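Long-range contact in nucleoporin NUP116 (PDB 3NF5), which is probably a structural constituent of the nuclear pore complex, with this C-terminal domain as its pore-targeting part: residues V71-L79 with I99-L107. Sequence-based numbering, arbitrary orientation.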
ATOM      1  N   VAL A  71      -4.334   3.628   1.463  1.00 16.18           N
ATOM      2  CA  VAL A  71      -3.772   4.938   1.015  1.00 17.16           C
ATOM      3  C   VAL A  71      -2.236   4.843   0.995  1.00 14.82           C
ATOM      4  O   VAL A  71      -1.618   4.369   1.926  1.00 14.44           O
ATOM      5  CB  VAL A  71      -4.264   6.116   1.939  1.00 17.75           C
ATOM      6  CG1 VAL A  71      -3.519   7.459   1.641  1.00 20.42           C
ATOM      7  CG2 VAL A  71      -5.786   6.341   1.832  1.00 17.70           C
ATOM      8  N   PHE A  72      -1.637   5.211  -0.114  1.00 16.89           N
ATOM      9  CA  PHE A  72      -0.171   5.340  -0.251  1.00 16.07           C
ATOM     10  C   PHE A  72       0.106   6.802  -0.577  1.00 19.69           C
ATOM     11  O   PHE A  72      -0.531   7.357  -1.450  1.00 20.63           O
ATOM     12  CB  PHE A  72       0.305   4.468  -1.395  1.00 18.02           C
ATOM     13  CG  PHE A  72       0.180   3.019  -1.119  1.00 17.11           C
ATOM     14  CD1 PHE A  72       1.126   2.380  -0.340  1.00 19.86           C
ATOM     15  CD2 PHE A  72      -0.938   2.303  -1.579  1.00 21.20           C
ATOM     16  CE1 PHE A  72       0.995   1.032  -0.078  1.00 19.33           C
ATOM     17  CE2 PHE A  72      -1.051   0.956  -1.312  1.00 17.21           C
ATOM     18  CZ  PHE A  72      -0.127   0.349  -0.567  1.00 14.37           C
ATOM     19  N   GLN A  73       0.961   7.437   0.215  1.00 22.65           N
ATOM     20  CA  GLN A  73       1.433   8.811   0.047  1.00 22.80           C
ATOM     21  C   GLN A  73       2.952   8.755  -0.027  1.00 22.70           C
ATOM     22  O   GLN A  73       3.524   7.686   0.158  1.00 21.00           O
ATOM     23  CB  GLN A  73       1.067   9.581   1.310  1.00 25.70           C
ATOM     24  CG  GLN A  73      -0.401   9.764   1.583  1.00 28.14           C
ATOM     25  CD  GLN A  73      -0.577  10.751   2.725  1.00 36.94           C
ATOM     26  OE1 GLN A  73      -0.247  10.463   3.891  1.00 39.44           O
ATOM     27  NE2 GLN A  73      -1.021  11.952   2.383  1.00 40.81           N
ATOM     28  N   PRO A  74       3.615   9.904  -0.216  1.00 22.89           N
ATOM     29  CA  PRO A  74       5.081   9.901  -0.103  1.00 21.76           C
ATOM     30  C   PRO A  74       5.618   9.314   1.185  1.00 21.65           C
ATOM     31  O   PRO A  74       5.349   9.849   2.276  1.00 21.03           O
ATOM     32  CB  PRO A  74       5.446  11.422  -0.206  1.00 23.44           C
ATOM     33  CG  PRO A  74       4.287  12.043  -0.978  1.00 22.69           C
ATOM     34  CD  PRO A  74       3.068  11.264  -0.532  1.00 23.18           C
HETATM   35  N   MSE A  75       6.387   8.202   1.073  1.00 21.33           N
HETATM   36  CA  MSE A  75       6.985   7.501   2.230  1.00 21.29           C
HETATM   37  C   MSE A  75       5.991   7.212   3.355  1.00 20.43           C
HETATM   38  O   MSE A  75       6.299   7.343   4.553  1.00 20.86           O
HETATM   39  CB  MSE A  75       8.195   8.256   2.750  1.00 22.32           C
HETATM   40  CG  MSE A  75       9.106   8.585   1.669  1.00 24.56           C
HETATM   41 SE   MSE A  75      10.875   9.171   2.333  1.00 26.44          SE
HETATM   42  CE  MSE A  75      11.266  10.091   0.782  1.00 25.23           C
ATOM     43  N   SER A  76       4.780   6.810   2.953  1.00 17.80           N
ATOM     44  CA  SER A  76       3.695   6.667   3.901  1.00 18.21           C
ATOM     45  C   SER A  76       2.656   5.628   3.397  1.00 17.75           C
ATOM     46  O   SER A  76       2.146   5.772   2.268  1.00 17.49           O
ATOM     47  CB  SER A  76       3.063   8.052   4.174  1.00 19.18           C
ATOM     48  OG  SER A  76       2.031   7.950   5.169  1.00 21.12           O
ATOM     49  N   VAL A  77       2.400   4.604   4.240  1.00 17.73           N
ATOM     50  CA  VAL A  77       1.263   3.667   4.096  1.00 17.96           C
ATOM     51  C   VAL A  77       0.249   3.827   5.228  1.00 18.72           C
ATOM     52  O   VAL A  77       0.593   3.649   6.402  1.00 19.18           O
ATOM     53  CB  VAL A  77       1.765   2.210   4.125  1.00 19.12           C
ATOM     54  CG1 VAL A  77       0.659   1.234   3.558  1.00 18.72           C
ATOM     55  CG2 VAL A  77       3.013   2.104   3.404  1.00 14.49           C
ATOM     56  N   LEU A  78      -0.992   4.173   4.872  1.00 19.32           N
ATOM     57  CA  LEU A  78      -2.081   4.409   5.809  1.00 19.56           C
ATOM     58  C   LEU A  78      -3.191   3.405   5.511  1.00 20.42           C
ATOM     59  O   LEU A  78      -3.817   3.452   4.448  1.00 19.03           O
ATOM     60  CB  LEU A  78      -2.621   5.797   5.593  1.00 20.10           C
ATOM     61  CG  LEU A  78      -1.600   6.972   5.693  1.00 22.05           C
ATOM     62  CD1 LEU A  78      -2.277   8.335   5.374  1.00 21.06           C
ATOM     63  CD2 LEU A  78      -0.767   7.011   7.035  1.00 21.49           C
ATOM     64  N   LEU A  79      -3.411   2.483   6.429  1.00 20.47           N
ATOM     65  CA  LEU A  79      -4.438   1.460   6.243  1.00 21.06           C
ATOM     66  C   LEU A  79      -5.594   1.727   7.233  1.00 21.48           C
ATOM     67  O   LEU A  79      -5.350   1.901   8.429  1.00 20.67           O
ATOM     68  CB  LEU A  79      -3.811   0.107   6.490  1.00 20.98           C
ATOM     69  CG  LEU A  79      -2.593  -0.240   5.641  1.00 20.98           C
ATOM     70  CD1 LEU A  79      -1.955  -1.573   6.109  1.00 20.09           C
ATOM     71  CD2 LEU A  79      -2.914  -0.228   4.088  1.00 20.54           C
ATOM     72  N   ILE A  99       4.021  -5.553   1.462  1.00 12.27           N
ATOM     73  CA  ILE A  99       3.906  -4.109   1.146  1.00 13.60           C
ATOM     74  C   ILE A  99       5.185  -3.560   0.495  1.00 13.76           C
ATOM     75  O   ILE A  99       6.305  -3.857   0.937  1.00 14.82           O
ATOM     76  CB  ILE A  99       3.528  -3.365   2.423  1.00 11.91           C
ATOM     77  CG1 ILE A  99       2.179  -3.937   2.956  1.00 12.22           C
ATOM     78  CG2 ILE A  99       3.436  -1.792   2.110  1.00 15.14           C
ATOM     79  CD1 ILE A  99       1.653  -3.415   4.235  1.00 17.51           C
ATOM     80  N   SER A 100       5.033  -2.829  -0.604  1.00 14.94           N
ATOM     81  CA  SER A 100       6.165  -2.176  -1.259  1.00 14.43           C
ATOM     82  C   SER A 100       5.917  -0.637  -1.223  1.00 15.37           C
ATOM     83  O   SER A 100       4.836  -0.204  -1.532  1.00 15.77           O
ATOM     84  CB  SER A 100       6.316  -2.641  -2.717  1.00 14.57           C
ATOM     85  OG  SER A 100       6.435  -4.075  -2.843  1.00 18.17           O
ATOM     86  N   CYS A 101       6.916   0.120  -0.794  1.00 16.37           N
ATOM     87  CA  CYS A 101       6.897   1.617  -0.749  1.00 18.77           C
ATOM     88  C   CYS A 101       8.024   2.163  -1.659  1.00 18.20           C
ATOM     89  O   CYS A 101       9.170   1.669  -1.631  1.00 15.78           O
ATOM     90  CB  CYS A 101       7.113   2.072   0.656  1.00 19.49           C
ATOM     91  SG  CYS A 101       5.861   1.599   1.819  1.00 30.27           S
ATOM     92  N   TYR A 102       7.674   3.120  -2.526  1.00 17.79           N
ATOM     93  CA  TYR A 102       8.579   3.570  -3.588  1.00 18.55           C
ATOM     94  C   TYR A 102       9.199   4.895  -3.178  1.00 19.26           C
ATOM     95  O   TYR A 102       8.607   5.629  -2.426  1.00 19.07           O
ATOM     96  CB  TYR A 102       7.775   3.752  -4.898  1.00 18.61           C
ATOM     97  CG  TYR A 102       6.963   2.556  -5.327  1.00 17.31           C
ATOM     98  CD1 TYR A 102       7.452   1.261  -5.194  1.00 23.72           C
ATOM     99  CD2 TYR A 102       5.760   2.732  -5.977  1.00 19.15           C
ATOM    100  CE1 TYR A 102       6.717   0.174  -5.659  1.00 20.78           C
ATOM    101  CE2 TYR A 102       5.001   1.663  -6.472  1.00 22.90           C
ATOM    102  CZ  TYR A 102       5.464   0.395  -6.284  1.00 22.76           C
ATOM    103  OH  TYR A 102       4.710  -0.630  -6.774  1.00 24.54           O
ATOM    104  N   ASN A 103      10.406   5.172  -3.669  1.00 21.90           N
ATOM    105  CA  ASN A 103      11.115   6.440  -3.404  1.00 22.60           C
ATOM    106  C   ASN A 103      11.236   6.792  -1.946  1.00 22.57           C
ATOM    107  O   ASN A 103      11.065   7.967  -1.539  1.00 22.29           O
ATOM    108  CB  ASN A 103      10.484   7.568  -4.246  1.00 24.58           C
ATOM    109  CG  ASN A 103      10.511   7.208  -5.705  1.00 25.98           C
ATOM    110  OD1 ASN A 103      11.548   6.783  -6.181  1.00 35.04           O
ATOM    111  ND2 ASN A 103       9.386   7.236  -6.377  1.00 29.22           N
ATOM    112  N   CYS A 104      11.590   5.769  -1.154  1.00 21.05           N
ATOM    113  CA  CYS A 104      11.951   5.949   0.212  1.00 20.71           C
ATOM    114  C   CYS A 104      13.442   6.204   0.269  1.00 21.76           C
ATOM    115  O   CYS A 104      14.235   5.360  -0.107  1.00 20.02           O
ATOM    116  CB  CYS A 104      11.589   4.712   1.030  1.00 21.21           C
ATOM    117  SG  CYS A 104       9.797   4.507   1.145  1.00 21.23           S
ATOM    118  N   TYR A 105      13.817   7.390   0.753  1.00 22.94           N
ATOM    119  CA  TYR A 105      15.253   7.797   0.844  1.00 24.00           C
ATOM    120  C   TYR A 105      15.391   8.601   2.107  1.00 24.77           C
ATOM    121  O   TYR A 105      14.467   9.343   2.420  1.00 24.87           O
ATOM    122  CB  TYR A 105      15.608   8.703  -0.314  1.00 23.65           C
ATOM    123  CG  TYR A 105      15.624   8.096  -1.685  1.00 24.12           C
ATOM    124  CD1 TYR A 105      16.637   7.243  -2.068  1.00 21.73           C
ATOM    125  CD2 TYR A 105      14.631   8.411  -2.621  1.00 24.36           C
ATOM    126  CE1 TYR A 105      16.657   6.701  -3.356  1.00 25.74           C
ATOM    127  CE2 TYR A 105      14.636   7.875  -3.885  1.00 24.70           C
ATOM    128  CZ  TYR A 105      15.643   7.022  -4.260  1.00 26.10           C
ATOM    129  OH  TYR A 105      15.643   6.506  -5.542  1.00 25.64           O
ATOM    130  N   PRO A 106      16.518   8.455   2.840  1.00 26.99           N
ATOM    131  CA  PRO A 106      16.752   9.329   3.971  1.00 28.22           C
ATOM    132  C   PRO A 106      16.795  10.733   3.447  1.00 28.81           C
ATOM    133  O   PRO A 106      17.066  10.943   2.252  1.00 27.53           O
ATOM    134  CB  PRO A 106      18.151   8.908   4.460  1.00 29.03           C
ATOM    135  CG  PRO A 106      18.456   7.648   3.739  1.00 28.86           C
ATOM    136  CD  PRO A 106      17.743   7.736   2.479  1.00 27.17           C
ATOM    137  N   LEU A 107      16.540  11.674   4.338  1.00 30.77           N
ATOM    138  CA  LEU A 107      16.531  13.082   3.984  1.00 33.32           C
ATOM    139  C   LEU A 107      17.701  13.800   4.666  1.00 34.37           C
ATOM    140  O   LEU A 107      18.045  13.505   5.828  1.00 33.90           O
ATOM    141  CB  LEU A 107      15.191  13.734   4.397  1.00 33.69           C
ATOM    142  CG  LEU A 107      13.922  12.926   4.044  1.00 34.62           C
ATOM    143  CD1 LEU A 107      12.709  13.567   4.675  1.00 35.31           C
ATOM    144  CD2 LEU A 107      13.739  12.758   2.506  1.00 33.75           C
TER
HETATM  145  O   HOH W   1       6.373   6.304  -1.067  1.00 32.80           O
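Val77 and Cys101 meet methyl to sulfur: CG2 of Val77 sits 3.3 Å from SG of Cys101, a short approach that marks a tight spot. With CG1 anti to the backbone N (chi1 -163°), CG2 is turned anti to the carbonyl carbon and towards the sulfur, and it also reaches the CG2 methyl of Ile99 at 4.1 Å, the two branched side chains crossing obliquely. The same Ile99 methyl also serves Phe72, whose ring offers it an edge, with CE1 4.3 Å from CG2. Ile99 thus spans two neighbouring strands, while its other branch extends towards Leu79 in a looser contact. This is a hairpin laid over a sheet: strands 70-73 and 76-79, joined by a two-residue turn at Pro74 and Met75, cover strand 97-101, which lies between strands 47-51 and 147-152 in the six-stranded antiparallel sheet of this Nup98-type C-terminal domain (autopeptidase S59 family). The short strands 76-79 and 99-101 run at 141° to each other, their axes 8.4 Å apart at closest approach, so side chains rather than backbone bonds join them. At the turn the packing changes character. Met75, a selenomethionine, stretches its extended chain along residues 103-105; its terminal CE comes 3.2 Å from Asn103 O and touches CD2 of Leu107, while SE lies 3.6 Å from Tyr105 O. Buried close to the selenium is the backbone N of Tyr105, for which the model offers no partner. A water accepts from Met75 N at 2.9 Å and lies within hydrogen-bonding distance of Tyr102 O, one of several acceptors competing for its protons.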